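VWFA domain-containing protein (Bacteroides thetaiotaomicron, PDB 3IBS) is of unknown function but carries a magnesium-binding von Willebrand factor type A domain, which probably mediates metal-dependent binding of partner proteins at the membrane. Local coordinates at residues A[133-137]-A[138-142]; A[174-178]-A[179-183]; A[42-45]-A[46-50]. One frame throughout, in Å; residues are numbered along the deposited sequence.

In the fold
The chain is the von Willebrand factor type A domain of a longer membrane protein. All three contacts lie at helix ends. Each has a buried apolar side (A135, I140 and V142; L176 and C181; L44, V45 and L48) and an exposed outer side, so none is wholly core. Contacts 1 and 3 end helices 128-136 and 33-46, and no two contacts share a helix or strand. Contact 1 closes with a glycine Schellman motif. Contact 3 ends in short backbone turns, with waters and carboxylates outside. Contact 2 instead starts helix 178-187 with an asparagine cap and lies nearest the magnesium site. Contacts 2 and 3 are on opposite sides of the chain's centre.

Contact 1: A[133-137]-A[138-142]; sequences KAAAE and KGIQV
A135 and V142 form the tight inner side of this local contact. The CB of A135 meets CG2 of V142 at 3.6 Å, and CB of A135 lies 4.1 Å from CB of I140. The CG2 branch of V142 does the touching because it lies beside the backbone N, with CG1 anti to that N (chi1 -173°). Next to this packing the carbonyl of A135 is gripped twice. Its O accepts from I140 N at 3.0 Å and from K138 N at 2.9 Å. The two donors come from opposite faces of the carbonyl plane. G139 N bonds to A136 O at 3.0 Å, and together with the I140 bond this makes a Schellman motif. G139 is its C-prime residue and has a positive phi of 79°. A136 CA also gives a CA-H...O contact to I140 O at 3.3 Å. The outer side is loose. K138 is exposed and lays its aliphatic chain over the last turn, with CD 3.4 Å from A134 O, while its end leads away. The buried side faces the domain interior. A135 and I140 touch T102 of helix 94-102, and V142 touches I98 there. I140 and V142 also rest on strand 113-119, so the motif ends helix 128-136 and leads the chain into strand 140-147 of the beta-alpha-beta unit.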
ATOM      1  N   LYS A 133     -18.670  -4.093 -29.897  1.00 14.71           N
ATOM      2  CA  LYS A 133     -19.555  -4.755 -30.834  1.00 14.73           C
ATOM      3  C   LYS A 133     -19.558  -3.997 -32.182  1.00 14.04           C
ATOM      4  O   LYS A 133     -19.409  -4.626 -33.252  1.00 13.85           O
ATOM      5  CB  LYS A 133     -20.966  -4.875 -30.231  1.00 15.79           C
ATOM      6  CG  LYS A 133     -22.054  -5.469 -31.156  1.00 18.43           C
ATOM      7  CD  LYS A 133     -23.276  -5.895 -30.301  1.00 24.65           C
ATOM      8  CE  LYS A 133     -23.952  -4.675 -29.618  1.00 27.78           C
ATOM      9  NZ  LYS A 133     -24.213  -4.873 -28.149  1.00 29.47           N
ATOM     10  N   ALA A 134     -19.709  -2.671 -32.133  1.00 12.86           N
ATOM     11  CA  ALA A 134     -19.666  -1.845 -33.366  1.00 12.44           C
ATOM     12  C   ALA A 134     -18.326  -1.965 -34.108  1.00 11.81           C
ATOM     13  O   ALA A 134     -18.308  -1.982 -35.331  1.00 11.58           O
ATOM     14  CB  ALA A 134     -20.009  -0.374 -33.074  1.00 12.20           C
ATOM     15  N   ALA A 135     -17.209  -2.083 -33.377  1.00 11.15           N
ATOM     16  CA  ALA A 135     -15.903  -2.322 -34.020  1.00 11.63           C
ATOM     17  C   ALA A 135     -15.911  -3.672 -34.715  1.00 12.32           C
ATOM     18  O   ALA A 135     -15.476  -3.788 -35.876  1.00 11.57           O
ATOM     19  CB  ALA A 135     -14.733  -2.242 -33.008  1.00 11.05           C
ATOM     20  N   ALA A 136     -16.422  -4.686 -34.006  1.00 13.30           N
ATOM     21  CA  ALA A 136     -16.505  -6.050 -34.544  1.00 14.49           C
ATOM     22  C   ALA A 136     -17.321  -6.132 -35.839  1.00 15.17           C
ATOM     23  O   ALA A 136     -16.968  -6.893 -36.738  1.00 15.12           O
ATOM     24  CB  ALA A 136     -17.044  -7.030 -33.486  1.00 14.82           C
ATOM     25  N   GLU A 137     -18.385  -5.335 -35.937  0.50 15.68           N
ATOM     26  CA  GLU A 137     -19.236  -5.292 -37.137  0.50 16.59           C
ATOM     27  C   GLU A 137     -18.545  -4.630 -38.329  0.50 16.95           C
ATOM     28  O   GLU A 137     -19.020  -4.734 -39.462  0.50 16.93           O
ATOM     29  CB  GLU A 137     -20.561  -4.576 -36.847  0.50 16.59           C
ATOM     30  CG  GLU A 137     -21.408  -5.237 -35.765  0.50 17.21           C
ATOM     31  CD  GLU A 137     -22.303  -6.335 -36.299  0.50 17.31           C
ATOM     32  OE1 GLU A 137     -22.644  -6.300 -37.502  0.50 18.51           O
ATOM     33  OE2 GLU A 137     -22.680  -7.224 -35.511  0.50 17.57           O
ATOM     34  N   LYS A 138     -17.437  -3.942 -38.061  1.00 17.22           N
ATOM     35  CA  LYS A 138     -16.597  -3.357 -39.109  1.00 17.91           C
ATOM     36  C   LYS A 138     -15.391  -4.243 -39.409  1.00 17.77           C
ATOM     37  O   LYS A 138     -14.481  -3.827 -40.114  1.00 18.15           O
ATOM     38  CB  LYS A 138     -16.111  -1.965 -38.700  1.00 18.39           C
ATOM     39  CG  LYS A 138     -17.146  -0.853 -38.816  1.00 20.42           C
ATOM     40  CD  LYS A 138     -16.937   0.139 -37.665  1.00 22.91           C
ATOM     41  CE  LYS A 138     -17.372   1.564 -38.004  1.00 24.52           C
ATOM     42  NZ  LYS A 138     -18.709   1.658 -38.647  1.00 26.24           N
ATOM     43  N   GLY A 139     -15.390  -5.458 -38.871  1.00 17.36           N
ATOM     44  CA  GLY A 139     -14.291  -6.396 -39.071  1.00 17.08           C
ATOM     45  C   GLY A 139     -13.061  -6.149 -38.200  1.00 16.86           C
ATOM     46  O   GLY A 139     -11.994  -6.692 -38.474  1.00 17.28           O
ATOM     47  N   ILE A 140     -13.195  -5.325 -37.162  1.00 16.16           N
ATOM     48  CA  ILE A 140     -12.072  -5.041 -36.258  1.00 15.24           C
ATOM     49  C   ILE A 140     -12.189  -5.923 -35.007  1.00 15.19           C
ATOM     50  O   ILE A 140     -13.243  -5.973 -34.399  1.00 15.29           O
ATOM     51  CB  ILE A 140     -12.048  -3.547 -35.849  1.00 15.45           C
ATOM     52  CG1 ILE A 140     -11.817  -2.657 -37.080  1.00 14.39           C
ATOM     53  CG2 ILE A 140     -10.949  -3.288 -34.797  1.00 14.92           C
ATOM     54  CD1 ILE A 140     -12.411  -1.245 -36.944  1.00 15.07           C
ATOM     55  N   GLN A 141     -11.131  -6.635 -34.631  1.00 14.19           N
ATOM     56  CA  GLN A 141     -11.212  -7.476 -33.448  1.00 13.84           C
ATOM     57  C   GLN A 141     -10.681  -6.758 -32.225  1.00 12.88           C
ATOM     58  O   GLN A 141      -9.527  -6.316 -32.211  1.00 11.54           O
ATOM     59  CB  GLN A 141     -10.492  -8.809 -33.653  1.00 14.49           C
ATOM     60  CG  GLN A 141     -11.187  -9.684 -34.711  1.00 18.05           C
ATOM     61  CD  GLN A 141     -10.424 -10.974 -34.984  1.00 22.45           C
ATOM     62  OE1 GLN A 141      -9.717 -11.091 -35.986  1.00 24.82           O
ATOM     63  NE2 GLN A 141     -10.553 -11.938 -34.083  1.00 23.76           N
ATOM     64  N   VAL A 142     -11.529  -6.653 -31.201  1.00 11.23           N
ATOM     65  CA  VAL A 142     -11.160  -5.957 -29.982  1.00 10.14           C
ATOM     66  C   VAL A 142     -10.732  -6.955 -28.905  1.00  9.96           C
ATOM     67  O   VAL A 142     -11.534  -7.795 -28.454  1.00 10.16           O
ATOM     68  CB  VAL A 142     -12.284  -5.017 -29.473  1.00 10.15           C
ATOM     69  CG1 VAL A 142     -11.798  -4.170 -28.277  1.00 10.13           C
ATOM     70  CG2 VAL A 142     -12.765  -4.092 -30.595  1.00  9.94           C
TER

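Contact 2: A[174-178]-A[179-183]; sequences TRLNE and GMCQE
N177 caps the start of helix 178-187 by bonding to M180. Its side-chain OD1 accepts from M180 N at 2.9 Å, with a nearly straight N-H...O angle of 165°. The donor stands well above the plane of the amide carbonyl. The side chain reaches this place because CG is anti to its own backbone N (chi1 -174°), which swings the amide toward the first turn. The other end of the amide is used as well: ND2 donates to a bound glycerol, probably from the crystallisation liquor. In this crystal both ends of the amide are thus engaged. Two backbone bonds continue the turn. C181 N bonds to N177 O at 3.3 Å, and Q182 N to E178 O at 2.9 Å.

Packing follows outside these bonds. The CB of M180, a selenomethionine, touches the amide of N177, with CB 3.7 Å from its CG. The rest of that chain leads away. Q182 folds back over the same carbonyl its N binds, so its CG lies 3.3 Å from E178 O. Its CD meets CG of E178 at 4.0 Å. The carboxylate of E178 goes elsewhere, and its OE2 bonds to Y192 OH of strand 191-195. On the buried side CD1 of L176 touches SG of C181 at 4.0 Å, and both side chains rest on Y192.

The chemistry is that of a helix N-terminus: an uncharged amide oxygen satisfies an N-H of the first turn. The backbone of N177 bonds to that of D120, which binds magnesium in a structure of this protein, though not in this chain. The cap residue therefore also joins this loop to the metal-site segment.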
ATOM      1  N   THR A 174      -7.641  -0.141  -5.659  1.00 15.14           N
ATOM      2  CA  THR A 174      -8.083  -0.362  -7.035  1.00 14.46           C
ATOM      3  C   THR A 174      -7.984  -1.850  -7.414  1.00 13.87           C
ATOM      4  O   THR A 174      -6.982  -2.507  -7.135  1.00 13.90           O
ATOM      5  CB  THR A 174      -7.273   0.522  -8.029  1.00 14.21           C
ATOM      6  OG1 THR A 174      -7.550   0.114  -9.369  1.00 13.15           O
ATOM      7  CG2 THR A 174      -5.753   0.404  -7.781  1.00 13.08           C
ATOM      8  N   ARG A 175      -9.025  -2.365  -8.056  1.00 13.71           N
ATOM      9  CA  ARG A 175      -9.087  -3.778  -8.430  1.00 13.70           C
ATOM     10  C   ARG A 175      -9.174  -3.912  -9.929  1.00 14.04           C
ATOM     11  O   ARG A 175      -9.839  -3.100 -10.590  1.00 13.72           O
ATOM     12  CB  ARG A 175     -10.351  -4.422  -7.861  1.00 13.34           C
ATOM     13  CG  ARG A 175     -10.455  -4.364  -6.329  1.00 15.31           C
ATOM     14  CD  ARG A 175     -11.820  -4.893  -5.896  1.00 16.77           C
ATOM     15  NE  ARG A 175     -11.922  -5.001  -4.450  1.00 18.01           N
ATOM     16  CZ  ARG A 175     -11.599  -6.068  -3.727  1.00 19.91           C
ATOM     17  NH1 ARG A 175     -11.123  -7.170  -4.305  1.00 20.08           N
ATOM     18  NH2 ARG A 175     -11.769  -6.029  -2.403  1.00 19.36           N
ATOM     19  N   LEU A 176      -8.555  -4.963 -10.462  1.00 13.84           N
ATOM     20  CA  LEU A 176      -8.852  -5.367 -11.835  1.00 14.09           C
ATOM     21  C   LEU A 176     -10.299  -5.875 -11.870  1.00 13.75           C
ATOM     22  O   LEU A 176     -10.685  -6.672 -11.027  1.00 14.48           O
ATOM     23  CB  LEU A 176      -7.905  -6.481 -12.286  1.00 13.70           C
ATOM     24  CG  LEU A 176      -8.268  -7.302 -13.530  1.00 14.57           C
ATOM     25  CD1 LEU A 176      -8.245  -6.440 -14.839  1.00 12.08           C
ATOM     26  CD2 LEU A 176      -7.283  -8.487 -13.646  1.00 14.72           C
ATOM     27  N   ASN A 177     -11.085  -5.418 -12.841  1.00 13.82           N
ATOM     28  CA  ASN A 177     -12.422  -5.973 -13.061  1.00 13.77           C
ATOM     29  C   ASN A 177     -12.336  -6.874 -14.264  1.00 14.19           C
ATOM     30  O   ASN A 177     -12.489  -6.437 -15.412  1.00 13.98           O
ATOM     31  CB  ASN A 177     -13.464  -4.862 -13.267  1.00 13.43           C
ATOM     32  CG  ASN A 177     -14.897  -5.387 -13.346  1.00 14.13           C
ATOM     33  OD1 ASN A 177     -15.144  -6.521 -13.765  1.00 17.81           O
ATOM     34  ND2 ASN A 177     -15.855  -4.545 -12.967  1.00 12.81           N
ATOM     35  N   GLU A 178     -12.101  -8.149 -13.983  1.00 14.62           N
ATOM     36  CA  GLU A 178     -11.918  -9.174 -14.997  1.00 15.58           C
ATOM     37  C   GLU A 178     -13.215  -9.354 -15.798  1.00 14.91           C
ATOM     38  O   GLU A 178     -13.191  -9.503 -17.021  1.00 13.58           O
ATOM     39  CB  GLU A 178     -11.544 -10.470 -14.283  1.00 16.62           C
ATOM     40  CG  GLU A 178     -10.852 -11.513 -15.107  1.00 20.75           C
ATOM     41  CD  GLU A 178      -9.560 -12.019 -14.410  1.00 22.93           C
ATOM     42  OE1 GLU A 178      -9.584 -12.388 -13.202  1.00 24.79           O
ATOM     43  OE2 GLU A 178      -8.514 -12.030 -15.077  1.00 21.57           O
ATOM     44  N   GLY A 179     -14.349  -9.314 -15.096  1.00 15.29           N
ATOM     45  CA  GLY A 179     -15.650  -9.520 -15.736  1.00 15.32           C
ATOM     46  C   GLY A 179     -15.906  -8.506 -16.845  1.00 15.13           C
ATOM     47  O   GLY A 179     -16.343  -8.862 -17.944  1.00 14.52           O
HETATM   48  N   MSE A 180     -15.652  -7.235 -16.549  0.50 15.37           N
HETATM   49  CA  MSE A 180     -15.860  -6.169 -17.527  0.50 15.81           C
HETATM   50  C   MSE A 180     -14.922  -6.329 -18.719  0.50 15.38           C
HETATM   51  O   MSE A 180     -15.358  -6.188 -19.866  0.50 15.15           O
HETATM   52  CB  MSE A 180     -15.686  -4.778 -16.894  0.50 16.58           C
HETATM   53  CG  MSE A 180     -15.779  -3.639 -17.906  0.50 18.81           C
HETATM   54 SE   MSE A 180     -17.592  -3.355 -18.627  0.50 28.55          SE
HETATM   55  CE  MSE A 180     -18.243  -2.117 -17.249  0.50 25.01           C
ATOM     56  N   CYS A 181     -13.646  -6.629 -18.451  1.00 14.39           N
ATOM     57  CA  CYS A 181     -12.672  -6.843 -19.521  1.00 14.37           C
ATOM     58  C   CYS A 181     -13.112  -7.999 -20.437  1.00 14.28           C
ATOM     59  O   CYS A 181     -12.999  -7.910 -21.662  1.00 13.79           O
ATOM     60  CB  CYS A 181     -11.274  -7.144 -18.959  1.00 13.64           C
ATOM     61  SG  CYS A 181     -10.510  -5.787 -18.086  1.00 14.50           S
ATOM     62  N   GLN A 182     -13.635  -9.060 -19.829  1.00 14.31           N
ATOM     63  CA  GLN A 182     -14.069 -10.231 -20.584  1.00 15.43           C
ATOM     64  C   GLN A 182     -15.265  -9.971 -21.492  1.00 15.16           C
ATOM     65  O   GLN A 182     -15.280 -10.468 -22.603  1.00 15.96           O
ATOM     66  CB  GLN A 182     -14.329 -11.422 -19.666  1.00 15.27           C
ATOM     67  CG  GLN A 182     -13.036 -12.033 -19.101  1.00 17.03           C
ATOM     68  CD  GLN A 182     -13.307 -12.972 -17.927  1.00 19.04           C
ATOM     69  OE1 GLN A 182     -14.192 -12.726 -17.112  1.00 22.24           O
ATOM     70  NE2 GLN A 182     -12.530 -14.031 -17.831  1.00 18.60           N
ATOM     71  N   GLU A 183     -16.243  -9.189 -21.025  1.00 15.53           N
ATOM     72  CA  GLU A 183     -17.436  -8.850 -21.831  1.00 15.27           C
ATOM     73  C   GLU A 183     -17.013  -8.076 -23.077  1.00 15.53           C
ATOM     74  O   GLU A 183     -17.525  -8.336 -24.188  1.00 15.06           O
ATOM     75  CB  GLU A 183     -18.427  -7.996 -21.035  1.00 14.40           C
ATOM     76  CG  GLU A 183     -19.145  -8.750 -19.895  1.00 15.89           C
ATOM     77  CD  GLU A 183     -20.170  -7.894 -19.140  1.00 15.06           C
ATOM     78  OE1 GLU A 183     -20.466  -6.768 -19.583  1.00 14.54           O
ATOM     79  OE2 GLU A 183     -20.697  -8.364 -18.101  1.00 16.05           O
TER

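Contact 3: A[42-45]-A[46-50]; sequences SRLV and DELDN
D46 turns its flat carboxylate back over the helix, and the carbonyl O of S42 lies over one face of it. The CG of D46 is 3.4 Å from S42 O, and both carboxylate oxygens are nearly as close. This follows from the first torsion, which sets CG beside the backbone N (chi1 -70°). OD1 of D46 makes a salt bridge to K76 of helix 72-80. The same S42 O accepts from D46 N at 3.2 Å. The carboxylate of E47 holds a water instead. Water 1 donates to OE2 of E47 and also to R43 O, each at 2.8 Å.

The backbone turns tighten beyond this point. E47 N bonds to L44 O at 3.0 Å and only weakly to R43 O. L48 N bonds to V45 O at 3.1 Å. A second water sits by V45 O and L48 O.

The inner side is apolar. CD2 of L44 meets CD2 of L48 at 4.2 Å, and CD1 of L48 lies 4.1 Å from CA of V45. L44 also packs on I205 and I209 of helix 200-214, while V45 and L48 touch Y72 of helix 72-80. Cutting L48 back to an alanine would probably open a gap beside L44 and Y72 and leave CD2 of L44 without this partner. The change from an i+4 bond at D46 to i+3 bonds at E47 and L48 is a 3-10-like tightening, common at the C-terminal end of an alpha-helix. Here it ends helix 33-46 of the von Willebrand factor type A fold and leads the chain toward strand 52-58.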
ATOM      1  N   SER A  42       6.060  -2.438 -26.001  1.00 12.90           N
ATOM      2  CA  SER A  42       7.362  -2.385 -26.644  1.00 13.83           C
ATOM      3  C   SER A  42       7.702  -3.748 -27.245  1.00 13.20           C
ATOM      4  O   SER A  42       8.154  -3.820 -28.381  1.00 13.47           O
ATOM      5  CB  SER A  42       8.438  -1.907 -25.661  1.00 13.70           C
ATOM      6  OG  SER A  42       9.690  -1.836 -26.317  1.00 16.03           O
ATOM      7  N   ARG A  43       7.427  -4.824 -26.519  1.00 12.89           N
ATOM      8  CA  ARG A  43       7.728  -6.168 -27.029  1.00 13.37           C
ATOM      9  C   ARG A  43       6.735  -6.608 -28.122  1.00 13.58           C
ATOM     10  O   ARG A  43       7.109  -7.298 -29.067  1.00 13.49           O
ATOM     11  CB  ARG A  43       7.802  -7.192 -25.869  1.00 13.73           C
ATOM     12  CG  ARG A  43       9.019  -6.976 -24.953  1.00 13.94           C
ATOM     13  CD  ARG A  43       8.869  -7.615 -23.549  1.00 15.11           C
ATOM     14  NE  ARG A  43      10.143  -7.573 -22.820  1.00 16.78           N
ATOM     15  CZ  ARG A  43      10.660  -6.486 -22.243  1.00 19.58           C
ATOM     16  NH1 ARG A  43      10.012  -5.317 -22.288  1.00 20.03           N
ATOM     17  NH2 ARG A  43      11.828  -6.564 -21.604  1.00 18.84           N
ATOM     18  N   LEU A  44       5.480  -6.179 -27.997  1.00 13.38           N
ATOM     19  CA  LEU A  44       4.493  -6.377 -29.029  1.00 14.03           C
ATOM     20  C   LEU A  44       4.983  -5.743 -30.358  1.00 14.03           C
ATOM     21  O   LEU A  44       4.956  -6.386 -31.410  1.00 14.08           O
ATOM     22  CB  LEU A  44       3.152  -5.777 -28.573  1.00 14.59           C
ATOM     23  CG  LEU A  44       1.912  -5.907 -29.464  1.00 17.38           C
ATOM     24  CD1 LEU A  44       0.610  -5.730 -28.630  1.00 17.35           C
ATOM     25  CD2 LEU A  44       1.975  -4.917 -30.637  1.00 19.06           C
ATOM     26  N   VAL A  45       5.454  -4.502 -30.296  1.00 13.66           N
ATOM     27  CA  VAL A  45       5.955  -3.790 -31.494  1.00 13.31           C
ATOM     28  C   VAL A  45       7.180  -4.489 -32.133  1.00 14.15           C
ATOM     29  O   VAL A  45       7.281  -4.561 -33.367  1.00 13.40           O
ATOM     30  CB  VAL A  45       6.267  -2.292 -31.167  1.00 13.80           C
ATOM     31  CG1 VAL A  45       6.926  -1.562 -32.343  1.00 13.17           C
ATOM     32  CG2 VAL A  45       5.006  -1.564 -30.770  1.00 12.30           C
ATOM     33  N   ASP A  46       8.087  -5.022 -31.303  1.00 14.96           N
ATOM     34  CA  ASP A  46       9.238  -5.793 -31.796  1.00 16.42           C
ATOM     35  C   ASP A  46       8.814  -7.010 -32.604  1.00 17.32           C
ATOM     36  O   ASP A  46       9.581  -7.486 -33.416  1.00 17.49           O
ATOM     37  CB  ASP A  46      10.123  -6.293 -30.647  1.00 16.62           C
ATOM     38  CG  ASP A  46      10.876  -5.174 -29.945  1.00 18.59           C
ATOM     39  OD1 ASP A  46      11.053  -4.100 -30.534  1.00 19.65           O
ATOM     40  OD2 ASP A  46      11.301  -5.385 -28.793  1.00 21.53           O
ATOM     41  N   GLU A  47       7.617  -7.531 -32.354  1.00 17.98           N
ATOM     42  CA  GLU A  47       7.146  -8.728 -33.068  1.00 20.04           C
ATOM     43  C   GLU A  47       6.415  -8.391 -34.376  1.00 20.18           C
ATOM     44  O   GLU A  47       6.125  -9.280 -35.165  1.00 19.80           O
ATOM     45  CB  GLU A  47       6.245  -9.589 -32.172  1.00 20.10           C
ATOM     46  CG  GLU A  47       6.973 -10.244 -30.989  1.00 23.17           C
ATOM     47  CD  GLU A  47       8.184 -11.078 -31.413  1.00 27.64           C
ATOM     48  OE1 GLU A  47       8.084 -11.855 -32.388  1.00 27.55           O
ATOM     49  OE2 GLU A  47       9.251 -10.936 -30.775  1.00 31.18           O
ATOM     50  N   LEU A  48       6.119  -7.109 -34.593  1.00 20.28           N
ATOM     51  CA  LEU A  48       5.445  -6.689 -35.816  1.00 20.93           C
ATOM     52  C   LEU A  48       6.423  -6.772 -36.982  1.00 21.85           C
ATOM     53  O   LEU A  48       7.630  -6.589 -36.799  1.00 21.69           O
ATOM     54  CB  LEU A  48       4.892  -5.267 -35.692  1.00 20.49           C
ATOM     55  CG  LEU A  48       3.860  -4.945 -34.603  1.00 19.99           C
ATOM     56  CD1 LEU A  48       3.430  -3.489 -34.748  1.00 20.65           C
ATOM     57  CD2 LEU A  48       2.644  -5.868 -34.625  1.00 17.64           C
ATOM     58  N   ASP A  49       5.908  -7.054 -38.171  1.00 22.39           N
ATOM     59  CA  ASP A  49       6.771  -7.122 -39.341  1.00 23.88           C
ATOM     60  C   ASP A  49       6.381  -6.126 -40.435  1.00 23.85           C
ATOM     61  O   ASP A  49       6.988  -5.063 -40.536  1.00 24.95           O
ATOM     62  CB  ASP A  49       6.856  -8.552 -39.881  1.00 24.40           C
ATOM     63  CG  ASP A  49       7.894  -8.700 -40.979  1.00 26.60           C
ATOM     64  OD1 ASP A  49       8.831  -7.867 -41.051  1.00 28.28           O
ATOM     65  OD2 ASP A  49       7.777  -9.661 -41.772  1.00 30.56           O
ATOM     66  N   ASN A  50       5.384  -6.450 -41.251  1.00 23.43           N
ATOM     67  CA  ASN A  50       4.971  -5.514 -42.314  1.00 23.09           C
ATOM     68  C   ASN A  50       3.812  -4.632 -41.845  1.00 21.65           C
ATOM     69  O   ASN A  50       3.011  -4.167 -42.652  1.00 21.98           O
ATOM     70  CB  ASN A  50       4.589  -6.298 -43.581  1.00 23.93           C
ATOM     71  CG  ASN A  50       4.428  -5.407 -44.822  1.00 27.16           C
ATOM     72  OD1 ASN A  50       4.813  -4.227 -44.827  1.00 30.42           O
ATOM     73  ND2 ASN A  50       3.855  -5.979 -45.885  1.00 28.02           N
TER
HETATM   74  O   HOH W   1       9.135  -9.239 -28.588  1.00 18.66           O
HETATM   75  O   HOH W   2       9.334  -4.849 -35.276  1.00 32.35           O